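Long-range contacts in aminotransferase (Psychrobacter arcticus 273-4, PDB 3IF2), which binds pyridoxal 5'-phosphate and is probably a valine-pyruvate transaminase or a related amino-acid aminotransferase: residues 351-356 with 437-442; 72-78 with 310-314; 126-131 with 142-147; 20-24 with 383-387. All blocks are in the same frame, centred on the assembly; numbering follows the deposited sequence.

Three of the contacts join parts far apart in a class I and II aminotransferase chain of a two-subunit assembly; interaction 3 is a local beta hairpin. Interaction 4 lies nearest the chain's centre, and the side chain of Leu24 is about 12 Å from a bound pyridoxal phosphate. It touches interaction 1, where Leu440 meets Arg385, and their centres are about 21 Å apart. Interactions 2 and 3 are both nested inside the chain loop that interaction 4 closes, and both touch the second subunit. In interaction 2 the side chain of Arg310 is about 11 Å from a bound cofactor. In interaction 3 the side chain of Ile147 is about 13 Å from a bound pyridoxal phosphate. Interactions 1 and 2 lie about 52 Å apart between centres.

Interaction 1. Residues 351-356 with 437-442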
loop_
_atom_site.group_PDB
_atom_site.type_symbol
_atom_site.label_atom_id
_atom_site.label_comp_id
_atom_site.label_asym_id
_atom_site.label_seq_id
_atom_site.Cartn_x
_atom_site.Cartn_y
_atom_site.Cartn_z
ATOM N N ALA A 351 17.599 33.083 -20.740
ATOM C CA ALA A 351 16.252 33.674 -20.650
ATOM C C ALA A 351 16.208 34.869 -19.662
ATOM O O ALA A 351 15.898 35.995 -20.040
ATOM C CB ALA A 351 15.236 32.596 -20.247
ATOM N N LEU A 352 16.559 34.593 -18.411
ATOM C CA LEU A 352 16.583 35.562 -17.309
ATOM C C LEU A 352 18.083 35.796 -17.083
ATOM O O LEU A 352 18.810 35.767 -18.068
ATOM C CB LEU A 352 15.833 34.953 -16.127
ATOM C CG LEU A 352 14.424 34.457 -16.544
ATOM C CD1 LEU A 352 13.793 33.524 -15.509
ATOM C CD2 LEU A 352 13.508 35.653 -16.899
ATOM N N GLY A 353 18.591 36.047 -15.874
ATOM C CA GLY A 353 20.076 36.213 -15.734
ATOM C C GLY A 353 20.436 37.678 -15.645
ATOM O O GLY A 353 21.252 38.053 -14.802
ATOM N N ASP A 354 19.867 38.493 -16.543
ATOM C CA ASP A 354 19.888 39.954 -16.382
ATOM C C ASP A 354 18.828 40.361 -15.337
ATOM O O ASP A 354 18.886 41.476 -14.819
ATOM C CB ASP A 354 19.547 40.713 -17.682
ATOM C CG ASP A 354 20.657 40.686 -18.715
ATOM O OD1 ASP A 354 21.855 40.781 -18.350
ATOM O OD2 ASP A 354 20.299 40.619 -19.908
ATOM N N TYR A 355 17.868 39.469 -15.065
ATOM C CA TYR A 355 16.749 39.701 -14.164
ATOM C C TYR A 355 16.996 39.133 -12.750
ATOM O O TYR A 355 17.996 38.429 -12.523
ATOM C CB TYR A 355 15.486 39.121 -14.812
ATOM C CG TYR A 355 15.069 39.893 -16.035
ATOM C CD1 TYR A 355 15.701 39.697 -17.277
ATOM C CD2 TYR A 355 14.051 40.845 -15.957
ATOM C CE1 TYR A 355 15.316 40.454 -18.422
ATOM C CE2 TYR A 355 13.649 41.582 -17.082
ATOM C CZ TYR A 355 14.274 41.384 -18.309
ATOM O OH TYR A 355 13.852 42.118 -19.386
ATOM N N PRO A 356 16.084 39.417 -11.785
ATOM C CA PRO A 356 16.268 38.942 -10.394
ATOM C C PRO A 356 16.067 37.441 -10.097
ATOM O O PRO A 356 15.585 37.090 -9.008
ATOM C CB PRO A 356 15.237 39.781 -9.617
ATOM C CG PRO A 356 15.016 40.971 -10.469
ATOM C CD PRO A 356 14.992 40.411 -11.835
ATOM N N VAL A 437 7.911 35.877 -17.437
ATOM C CA VAL A 437 8.574 36.529 -16.292
ATOM C C VAL A 437 9.242 37.856 -16.654
ATOM O O VAL A 437 9.137 38.822 -15.899
ATOM C CB VAL A 437 9.581 35.577 -15.578
ATOM C CG1 VAL A 437 10.429 36.326 -14.549
ATOM C CG2 VAL A 437 8.837 34.405 -14.918
ATOM N N ARG A 438 9.937 37.907 -17.790
ATOM C CA ARG A 438 10.555 39.161 -18.239
ATOM C C ARG A 438 9.489 40.234 -18.446
ATOM O O ARG A 438 9.662 41.361 -17.995
ATOM C CB ARG A 438 11.363 38.983 -19.526
ATOM C CG ARG A 438 12.729 38.298 -19.361
ATOM C CD ARG A 438 13.626 38.557 -20.601
ATOM N NE ARG A 438 12.944 38.251 -21.862
ATOM C CZ ARG A 438 12.813 37.043 -22.424
ATOM N NH1 ARG A 438 13.323 35.937 -21.864
ATOM N NH2 ARG A 438 12.137 36.941 -23.573
ATOM N N GLU A 439 8.386 39.855 -19.097
ATOM C CA GLU A 439 7.247 40.752 -19.376
ATOM C C GLU A 439 6.668 41.331 -18.065
ATOM O O GLU A 439 6.308 42.516 -18.027
ATOM C CB GLU A 439 6.191 39.998 -20.222
ATOM C CG GLU A 439 5.067 40.813 -20.860
ATOM C CD GLU A 439 3.966 41.253 -19.905
ATOM O OE1 GLU A 439 3.740 40.611 -18.850
ATOM O OE2 GLU A 439 3.296 42.254 -20.220
ATOM N N LEU A 440 6.590 40.499 -17.017
ATOM C CA LEU A 440 6.125 40.913 -15.677
ATOM C C LEU A 440 7.076 41.924 -15.035
ATOM O O LEU A 440 6.621 42.966 -14.545
ATOM C CB LEU A 440 5.925 39.709 -14.725
ATOM C CG LEU A 440 4.638 38.855 -14.779
ATOM C CD1 LEU A 440 3.965 38.784 -16.171
ATOM C CD2 LEU A 440 4.928 37.436 -14.205
ATOM N N TYR A 441 8.374 41.621 -15.025
ATOM C CA TYR A 441 9.378 42.551 -14.464
ATOM C C TYR A 441 9.487 43.879 -15.229
ATOM O O TYR A 441 9.740 44.920 -14.624
ATOM C CB TYR A 441 10.773 41.919 -14.366
ATOM C CG TYR A 441 11.008 41.027 -13.160
ATOM C CD1 TYR A 441 11.204 41.582 -11.890
ATOM C CD2 TYR A 441 11.097 39.632 -13.289
ATOM C CE1 TYR A 441 11.450 40.773 -10.771
ATOM C CE2 TYR A 441 11.348 38.812 -12.172
ATOM C CZ TYR A 441 11.523 39.395 -10.924
ATOM O OH TYR A 441 11.774 38.616 -9.846
ATOM N N ASP A 442 9.286 43.835 -16.545
ATOM C CA ASP A 442 9.379 45.031 -17.404
ATOM C C ASP A 442 8.270 46.074 -17.217
ATOM O O ASP A 442 8.425 47.168 -17.722
ATOM C CB ASP A 442 9.493 44.627 -18.894
ATOM C CG ASP A 442 10.846 43.966 -19.248
ATOM O OD1 ASP A 442 11.837 44.110 -18.486
ATOM O OD2 ASP A 442 10.916 43.305 -20.322
#
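Val437 opens the contact from the helical side: its CG1 meets CD2 of Leu352 at 3.9 Å, the two side chains crossing at about a right angle. Next comes Arg438, which works at two points. Its CG lies over one face of the Tyr355 ring, 3.8 Å from the ring centroid, as a CH-pi contact displaced toward the rim. The chain then bends at chi3 (-51°), and NH1 donates a hydrogen bond to Ala351 O, 3.2 Å away. That bond is not straight, 144° at the hydrogen, and the donor stands above the carbonyl plane. Tyr441 follows one helical turn after Val437. Its CB sits at the edge of the Tyr355 ring, 3.8 Å from Tyr355 CD2, while its own ring carries Pro356 on one face. Pro356 CD is over the ring centre, 3.7 Å from the centroid. Last is Asp442. Its OD1 accepts the Tyr355 hydroxyl, with OH to OD1 3.0 Å, on the syn lone pair and near the plane of the tyrosine ring. Tyr355 is therefore held over one face, at an edge and at its hydroxyl. With alanine in its place, Asp442 would probably lose this donor and a gap would open beside Arg438 and Tyr441. The hydroxyl of Tyr441 is taken up by Lys373 O. The contact fastens the turn between helix 324-351 and strand 357-360 to the end of helix 423-441, with Phe372 of strand 367-372 packing against Leu352, Val437 and Tyr441.

Interaction 2. Residues 72-78 with 310-314; sequences AIISMAN and RFGAA
Arg310 reaches across from the N-cap of helix 311-321 to the last turn of helix 71-77. Its CB points toward that helix. CG lies between the backbone N and the carbonyl carbon (chi1 64°) and comes to 3.5 Å from Ser75 O. CD lies against two carbonyl oxygens, 3.3 Å from both Ser75 O and Asn78 O. The chain bends at chi3, and the guanidinium lies with Ser75 CA over one face. At the tip, NH1 donates to Asn78 O, 2.9 Å away and fairly straight at 161°. The oxygen lies close to the guanidinium plane, but the donor stands well above the carbonyl plane. NH2 turns to a salt bridge with Asp85. A leucine in its place would probably leave Asn78 O without this donor and Asp85 without its positive partner. Asn78 itself is pinned through ND2, which gives Ile74 O an almost straight bond of 2.8 Å in the carbonyl plane. This ties Asn78 back onto the last turn of the helical segment. Beside the arginine, Ser75 OG meets Ala314 CB at 3.3 Å. The ring of Phe311 presents its edge to Ala72 O, with CE1 3.8 Å from that oxygen, and touches the Ala72 methyl and the CE of Met76, a selenomethionine. Tyr79, next in the chain, binds pyridoxal phosphate in a structure of this protein. Helices 71-77 and 311-321 meet here at the subunit interface, where the Phe311 ring meets that of Phe311 of the second subunit, planes nearly parallel, and Ala77 O bonds Asn41 of that subunit.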
loop_
_atom_site.group_PDB
_atom_site.type_symbol
_atom_site.label_atom_id
_atom_site.label_comp_id
_atom_site.label_asym_id
_atom_site.label_seq_id
_atom_site.Cartn_x
_atom_site.Cartn_y
_atom_site.Cartn_z
ATOM N N ALA A 72 10.610 -15.291 -10.938
ATOM C CA ALA A 72 9.499 -14.407 -11.253
ATOM C C ALA A 72 8.172 -15.028 -10.804
ATOM O O ALA A 72 7.400 -14.368 -10.114
ATOM C CB ALA A 72 9.478 -14.067 -12.744
ATOM N N ILE A 73 7.928 -16.292 -11.161
ATOM C CA ILE A 73 6.699 -16.990 -10.731
ATOM C C ILE A 73 6.600 -17.157 -9.202
ATOM O O ILE A 73 5.544 -16.908 -8.619
ATOM C CB ILE A 73 6.524 -18.371 -11.479
ATOM C CG1 ILE A 73 6.158 -18.133 -12.959
ATOM C CG2 ILE A 73 5.485 -19.256 -10.811
ATOM C CD1 ILE A 73 4.914 -17.237 -13.260
ATOM N N ILE A 74 7.695 -17.540 -8.560
ATOM C CA ILE A 74 7.701 -17.764 -7.110
ATOM C C ILE A 74 7.389 -16.455 -6.357
ATOM O O ILE A 74 6.602 -16.446 -5.390
ATOM C CB ILE A 74 9.050 -18.445 -6.641
ATOM C CG1 ILE A 74 9.127 -19.891 -7.191
ATOM C CG2 ILE A 74 9.178 -18.476 -5.126
ATOM C CD1 ILE A 74 10.505 -20.545 -7.064
ATOM N N SER A 75 7.981 -15.368 -6.856
ATOM C CA SER A 75 7.817 -14.016 -6.334
ATOM C C SER A 75 6.347 -13.538 -6.524
ATOM O O SER A 75 5.721 -13.041 -5.591
ATOM C CB SER A 75 8.844 -13.121 -7.023
ATOM O OG SER A 75 8.859 -11.835 -6.479
HETATM N N MSE A 76 5.807 -13.707 -7.733
HETATM C CA MSE A 76 4.367 -13.461 -8.028
HETATM C C MSE A 76 3.341 -14.297 -7.218
HETATM O O MSE A 76 2.299 -13.791 -6.796
HETATM C CB MSE A 76 4.073 -13.883 -9.477
HETATM C CG MSE A 76 3.976 -12.810 -10.462
HETATM SE SE MSE A 76 3.740 -13.637 -12.192
HETATM C CE MSE A 76 5.633 -13.492 -12.514
ATOM N N ALA A 77 3.622 -15.603 -7.127
ATOM C CA ALA A 77 2.680 -16.603 -6.603
ATOM C C ALA A 77 2.542 -16.723 -5.095
ATOM O O ALA A 77 1.729 -17.517 -4.637
ATOM C CB ALA A 77 2.981 -17.988 -7.210
ATOM N N ASN A 78 3.319 -15.949 -4.339
ATOM C CA ASN A 78 3.353 -16.021 -2.875
ATOM C C ASN A 78 3.405 -14.653 -2.193
ATOM O O ASN A 78 4.101 -13.730 -2.670
ATOM C CB ASN A 78 4.601 -16.784 -2.439
ATOM C CG ASN A 78 4.606 -18.203 -2.908
ATOM O OD1 ASN A 78 4.028 -19.068 -2.257
ATOM N ND2 ASN A 78 5.283 -18.467 -4.024
ATOM N N ARG A 310 6.159 -7.112 -3.781
ATOM C CA ARG A 310 7.485 -7.741 -3.887
ATOM C C ARG A 310 8.180 -7.768 -5.233
ATOM O O ARG A 310 9.347 -8.161 -5.281
ATOM C CB ARG A 310 7.481 -9.113 -3.214
ATOM C CG ARG A 310 6.601 -10.144 -3.813
ATOM C CD ARG A 310 6.440 -11.352 -2.880
ATOM N NE ARG A 310 7.713 -12.004 -2.565
ATOM C CZ ARG A 310 7.873 -13.218 -2.026
ATOM N NH1 ARG A 310 6.847 -14.027 -1.775
ATOM N NH2 ARG A 310 9.113 -13.649 -1.777
ATOM N N PHE A 311 7.562 -7.259 -6.286
ATOM C CA PHE A 311 8.213 -7.372 -7.557
ATOM C C PHE A 311 9.396 -6.432 -7.737
ATOM O O PHE A 311 10.349 -6.767 -8.472
ATOM C CB PHE A 311 7.253 -7.392 -8.761
ATOM C CG PHE A 311 7.743 -8.328 -9.805
ATOM C CD1 PHE A 311 7.486 -9.710 -9.677
ATOM C CD2 PHE A 311 8.611 -7.892 -10.794
ATOM C CE1 PHE A 311 8.028 -10.635 -10.585
ATOM C CE2 PHE A 311 9.161 -8.802 -11.726
ATOM C CZ PHE A 311 8.879 -10.175 -11.614
ATOM N N GLY A 312 9.343 -5.279 -7.067
ATOM C CA GLY A 312 10.464 -4.362 -7.032
ATOM C C GLY A 312 11.643 -5.052 -6.352
ATOM O O GLY A 312 12.775 -5.020 -6.868
ATOM N N ALA A 313 11.358 -5.689 -5.216
ATOM C CA ALA A 313 12.319 -6.517 -4.477
ATOM C C ALA A 313 12.935 -7.598 -5.373
ATOM O O ALA A 313 14.132 -7.810 -5.348
ATOM C CB ALA A 313 11.631 -7.181 -3.258
ATOM N N ALA A 314 12.100 -8.262 -6.166
ATOM C CA ALA A 314 12.546 -9.343 -7.045
ATOM C C ALA A 314 13.585 -8.848 -8.054
ATOM O O ALA A 314 14.613 -9.496 -8.225
ATOM C CB ALA A 314 11.368 -10.011 -7.730
#

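Interaction 3. Residues 126-131 with 142-147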
loop_
_atom_site.group_PDB
_atom_site.type_symbol
_atom_site.label_atom_id
_atom_site.label_comp_id
_atom_site.label_asym_id
_atom_site.label_seq_id
_atom_site.Cartn_x
_atom_site.Cartn_y
_atom_site.Cartn_z
ATOM N N PHE A 126 4.735 8.546 15.189
ATOM C CA PHE A 126 5.402 9.505 16.059
ATOM C C PHE A 126 4.761 10.887 16.112
ATOM O O PHE A 126 5.337 11.785 16.679
ATOM C CB PHE A 126 6.856 9.635 15.602
ATOM C CG PHE A 126 7.646 8.388 15.774
ATOM C CD1 PHE A 126 7.937 7.921 17.062
ATOM C CD2 PHE A 126 8.142 7.683 14.659
ATOM C CE1 PHE A 126 8.683 6.756 17.261
ATOM C CE2 PHE A 126 8.900 6.504 14.829
ATOM C CZ PHE A 126 9.167 6.032 16.136
ATOM N N GLY A 127 3.578 11.055 15.534
ATOM C CA GLY A 127 2.896 12.346 15.510
ATOM C C GLY A 127 1.405 12.169 15.710
ATOM O O GLY A 127 0.852 11.108 15.398
ATOM N N GLY A 128 0.766 13.241 16.189
ATOM C CA GLY A 128 -0.656 13.244 16.526
ATOM C C GLY A 128 -0.829 13.074 18.020
ATOM O O GLY A 128 0.075 13.402 18.789
ATOM N N ALA A 129 -1.974 12.538 18.431
ATOM C CA ALA A 129 -2.308 12.416 19.857
ATOM C C ALA A 129 -1.467 11.357 20.586
ATOM O O ALA A 129 -1.367 10.217 20.113
ATOM C CB ALA A 129 -3.787 12.115 20.024
ATOM N N PHE A 130 -0.856 11.769 21.707
ATOM C CA PHE A 130 -0.082 10.919 22.625
ATOM C C PHE A 130 -0.734 10.913 24.015
ATOM O O PHE A 130 -1.405 11.888 24.404
ATOM C CB PHE A 130 1.339 11.458 22.842
ATOM C CG PHE A 130 2.345 11.069 21.784
ATOM C CD1 PHE A 130 2.232 11.552 20.494
ATOM C CD2 PHE A 130 3.469 10.305 22.118
ATOM C CE1 PHE A 130 3.191 11.241 19.522
ATOM C CE2 PHE A 130 4.440 9.991 21.164
ATOM C CZ PHE A 130 4.304 10.455 19.858
ATOM N N VAL A 131 -0.474 9.843 24.773
ATOM C CA VAL A 131 -0.915 9.740 26.161
ATOM C C VAL A 131 -0.016 10.734 26.922
ATOM O O VAL A 131 1.202 10.757 26.724
ATOM C CB VAL A 131 -0.836 8.288 26.745
ATOM C CG1 VAL A 131 -1.345 8.261 28.194
ATOM C CG2 VAL A 131 -1.669 7.324 25.905
ATOM N N SER A 142 -4.469 13.813 27.454
ATOM C CA SER A 142 -3.682 13.476 26.236
ATOM C C SER A 142 -3.048 14.763 25.634
ATOM O O SER A 142 -3.474 15.877 25.972
ATOM C CB SER A 142 -4.544 12.738 25.207
ATOM O OG SER A 142 -5.563 13.573 24.695
ATOM N N VAL A 143 -2.055 14.619 24.754
ATOM C CA VAL A 143 -1.342 15.782 24.193
ATOM C C VAL A 143 -0.896 15.534 22.758
ATOM O O VAL A 143 -0.415 14.456 22.456
ATOM C CB VAL A 143 -0.108 16.154 25.083
ATOM C CG1 VAL A 143 0.810 14.958 25.290
ATOM C CG2 VAL A 143 0.673 17.346 24.514
ATOM N N ASP A 144 -1.072 16.528 21.883
ATOM C CA ASP A 144 -0.628 16.436 20.479
ATOM C C ASP A 144 0.876 16.671 20.353
ATOM O O ASP A 144 1.429 17.542 21.025
ATOM C CB ASP A 144 -1.360 17.453 19.573
ATOM C CG ASP A 144 -2.769 17.019 19.191
ATOM O OD1 ASP A 144 -3.177 15.864 19.469
ATOM O OD2 ASP A 144 -3.462 17.845 18.566
ATOM N N LYS A 145 1.528 15.869 19.518
ATOM C CA LYS A 145 2.942 16.047 19.206
ATOM C C LYS A 145 3.113 16.174 17.696
ATOM O O LYS A 145 2.319 15.637 16.926
ATOM C CB LYS A 145 3.809 14.922 19.758
ATOM C CG LYS A 145 3.720 14.756 21.251
ATOM C CD LYS A 145 4.905 13.995 21.815
ATOM C CE LYS A 145 4.718 13.791 23.302
ATOM N NZ LYS A 145 5.925 13.266 23.963
ATOM N N SER A 146 4.166 16.877 17.292
ATOM C CA SER A 146 4.457 17.152 15.891
ATOM C C SER A 146 5.756 16.539 15.419
ATOM O O SER A 146 6.629 16.217 16.235
ATOM C CB SER A 146 4.522 18.670 15.687
ATOM O OG SER A 146 3.232 19.214 15.777
ATOM N N ILE A 147 5.861 16.384 14.094
ATOM C CA ILE A 147 7.084 15.932 13.416
ATOM C C ILE A 147 7.820 17.245 13.110
ATOM O O ILE A 147 7.271 18.108 12.429
ATOM C CB ILE A 147 6.773 15.166 12.113
ATOM C CG1 ILE A 147 5.816 13.975 12.373
ATOM C CG2 ILE A 147 8.050 14.692 11.451
ATOM C CD1 ILE A 147 6.276 12.938 13.424
#
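Lys145 starts with CG anti to its carbonyl carbon (chi1 -59°) and then runs extended, which lays its methylenes across the Phe130 ring. Phe130 has CG on the matching side of its own backbone (chi1 -83°), and the two side chains cross at about a right angle. Lys145 CD stands over the centre of the Phe130 ring, 3.7 Å from the centroid, as a CH-pi contact. Lys145 CG lies closer to the near rim, 3.6 Å from Phe130 CD1. Lys145 NZ passes off-centre, 4.8 Å from the Phe130 centroid, a cation-pi contact set to one side; it also makes a weak hydrogen bond to Gly205 O. Beneath this pair run strands 128-131 and 142-149, an antiparallel beta hairpin. Gly128 pairs with Lys145 and Phe130 with Val143, both as hydrogen-bonded pairs. In the first pair Gly128 N reaches Lys145 O at 2.9 Å; in the second, Phe130 N reaches Val143 O at 2.8 Å. Each pair also has the return bond. The Ala129 and Asp144 pair between them is non-hydrogen-bonded, and OD1 of Asp144 lies 3.8 Å from Ala129 CB. At the backbone angles of Gly128 a CB would collide with the preceding carbonyl oxygen. At the base of the hairpin, Ile147 CD1 packs on Phe126, 4.0 Å from Phe126 CB. Phe126 and Phe130 also meet Phe4 of the second subunit. The chemistry is mixed. Four backbone bonds set the register, and an aliphatic lysine chain covers one face of an aromatic ring. The lysine's charge, carried past that ring, would probably be eased by the ring's electrons and by Gly205 O.

Interaction 4. Residues 20-24 with 383-387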
loop_
_atom_site.group_PDB
_atom_site.type_symbol
_atom_site.label_atom_id
_atom_site.label_comp_id
_atom_site.label_asym_id
_atom_site.label_seq_id
_atom_site.Cartn_x
_atom_site.Cartn_y
_atom_site.Cartn_z
ATOM N N LEU A 20 -4.110 21.162 -7.246
ATOM C CA LEU A 20 -2.866 21.168 -8.021
ATOM C C LEU A 20 -2.657 19.764 -8.633
ATOM O O LEU A 20 -2.400 19.655 -9.828
ATOM C CB LEU A 20 -1.669 21.580 -7.138
ATOM C CG LEU A 20 -0.250 21.709 -7.727
ATOM C CD1 LEU A 20 -0.120 22.878 -8.719
ATOM C CD2 LEU A 20 0.774 21.855 -6.606
HETATM N N MSE A 21 -2.802 18.708 -7.824
HETATM C CA MSE A 21 -2.657 17.318 -8.299
HETATM C C MSE A 21 -3.657 16.942 -9.397
HETATM O O MSE A 21 -3.313 16.168 -10.286
HETATM C CB MSE A 21 -2.699 16.293 -7.141
HETATM C CG MSE A 21 -1.496 16.358 -6.178
HETATM SE SE MSE A 21 0.264 16.364 -7.079
HETATM C CE MSE A 21 0.212 14.451 -7.708
ATOM N N ASP A 22 -4.864 17.505 -9.341
ATOM C CA ASP A 22 -5.885 17.303 -10.383
ATOM C C ASP A 22 -5.461 17.953 -11.706
ATOM O O ASP A 22 -5.550 17.313 -12.756
ATOM C CB ASP A 22 -7.274 17.836 -9.952
ATOM C CG ASP A 22 -7.935 16.990 -8.853
ATOM O OD1 ASP A 22 -7.671 15.773 -8.739
ATOM O OD2 ASP A 22 -8.744 17.554 -8.096
ATOM N N ASP A 23 -4.995 19.201 -11.648
ATOM C CA ASP A 23 -4.502 19.913 -12.848
ATOM C C ASP A 23 -3.301 19.210 -13.509
ATOM O O ASP A 23 -3.207 19.155 -14.736
ATOM C CB ASP A 23 -4.138 21.361 -12.510
ATOM C CG ASP A 23 -5.341 22.209 -12.140
ATOM O OD1 ASP A 23 -6.489 21.724 -12.176
ATOM O OD2 ASP A 23 -5.143 23.386 -11.804
ATOM N N LEU A 24 -2.405 18.680 -12.684
ATOM C CA LEU A 24 -1.239 17.920 -13.161
ATOM C C LEU A 24 -1.660 16.540 -13.754
ATOM O O LEU A 24 -1.056 16.066 -14.736
ATOM C CB LEU A 24 -0.140 17.808 -12.065
ATOM C CG LEU A 24 0.852 18.998 -11.867
ATOM C CD1 LEU A 24 0.195 20.382 -11.801
ATOM C CD2 LEU A 24 1.802 18.756 -10.639
ATOM N N TYR A 383 2.007 30.242 -11.919
ATOM C CA TYR A 383 1.586 28.873 -12.279
ATOM C C TYR A 383 0.335 28.843 -13.173
ATOM O O TYR A 383 0.305 28.108 -14.153
ATOM C CB TYR A 383 1.382 28.016 -11.018
ATOM C CG TYR A 383 0.517 26.795 -11.207
ATOM C CD1 TYR A 383 1.051 25.599 -11.695
ATOM C CD2 TYR A 383 -0.851 26.827 -10.886
ATOM C CE1 TYR A 383 0.237 24.458 -11.874
ATOM C CE2 TYR A 383 -1.670 25.696 -11.061
ATOM C CZ TYR A 383 -1.119 24.527 -11.560
ATOM O OH TYR A 383 -1.927 23.443 -11.726
ATOM N N GLU A 384 -0.671 29.651 -12.829
ATOM C CA GLU A 384 -1.928 29.733 -13.599
ATOM C C GLU A 384 -1.693 30.291 -14.997
ATOM O O GLU A 384 -2.261 29.790 -15.964
ATOM C CB GLU A 384 -2.993 30.588 -12.876
ATOM C CG GLU A 384 -3.491 30.032 -11.527
ATOM C CD GLU A 384 -4.318 28.740 -11.610
ATOM O OE1 GLU A 384 -4.947 28.483 -12.664
ATOM O OE2 GLU A 384 -4.353 27.992 -10.596
ATOM N N ARG A 385 -0.861 31.325 -15.093
ATOM C CA ARG A 385 -0.544 31.958 -16.386
ATOM C C ARG A 385 0.230 31.035 -17.313
ATOM O O ARG A 385 -0.076 30.965 -18.506
ATOM C CB ARG A 385 0.225 33.259 -16.190
ATOM C CG ARG A 385 -0.636 34.367 -15.614
ATOM C CD ARG A 385 0.229 35.466 -15.052
ATOM N NE ARG A 385 -0.570 36.421 -14.284
ATOM C CZ ARG A 385 -0.778 37.712 -14.565
ATOM N NH1 ARG A 385 -0.203 38.330 -15.608
ATOM N NH2 ARG A 385 -1.548 38.412 -13.732
ATOM N N LEU A 386 1.227 30.344 -16.755
ATOM C CA LEU A 386 2.015 29.344 -17.496
ATOM C C LEU A 386 1.126 28.162 -17.929
ATOM O O LEU A 386 1.240 27.705 -19.074
ATOM C CB LEU A 386 3.215 28.855 -16.672
ATOM C CG LEU A 386 4.288 29.871 -16.286
ATOM C CD1 LEU A 386 5.225 29.287 -15.244
ATOM C CD2 LEU A 386 5.053 30.344 -17.507
ATOM N N LYS A 387 0.238 27.698 -17.034
ATOM C CA LYS A 387 -0.703 26.580 -17.334
ATOM C C LYS A 387 -1.602 26.888 -18.538
ATOM O O LYS A 387 -1.830 26.000 -19.372
ATOM C CB LYS A 387 -1.546 26.197 -16.099
ATOM C CG LYS A 387 -2.602 25.073 -16.310
ATOM C CD LYS A 387 -3.097 24.435 -14.987
ATOM C CE LYS A 387 -3.710 25.458 -14.013
ATOM N NZ LYS A 387 -4.968 26.119 -14.477
#
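Tyr383 of helix 379-388 spans the gap to helix 16-29 in a side-by-side, nearly parallel helix pair. The segment axes are 13.0 Å apart at 15°, too far for backbones to touch, and side chains fill the space. The tight part is apolar. Leu20 CD1 sits over one face of the Tyr383 ring, 3.9 Å from the centroid, and comes to 3.4 Å from CZ. Leu24 CD1 approaches the ring edge near its plane, 3.7 Å from Tyr383 OH. The ring gets there with CG anti to the backbone N (chi1 160°), a turn that sends the hydroxyl across to the other helix. Val394 and Pro395 of strand 394-395 also pack against Leu20, and Pro395 meets Tyr383 too. The looser side is polar and turns to solvent: Asp23 and Lys387 are partly exposed and Glu384 is exposed. Here Asp23 faces Lys387, whose chain curls back at chi3 and chi4. Asp23 OD2 to Lys387 NZ is a long salt bridge of 3.8 Å. Lys387 NZ holds Glu384 OE1 more closely, at 3.0 Å, meeting it from above the carboxylate plane. The lysine thus stands between two acids and would probably offset their like charges. Asp23 joins the two parts of the contact. Its carboxylate lies nearly coplanar with the Tyr383 ring, 7° apart, and OD2 of Asp23 accepts a hydrogen bond from Tyr383 OH, 3.2 Å, on its anti lone pair.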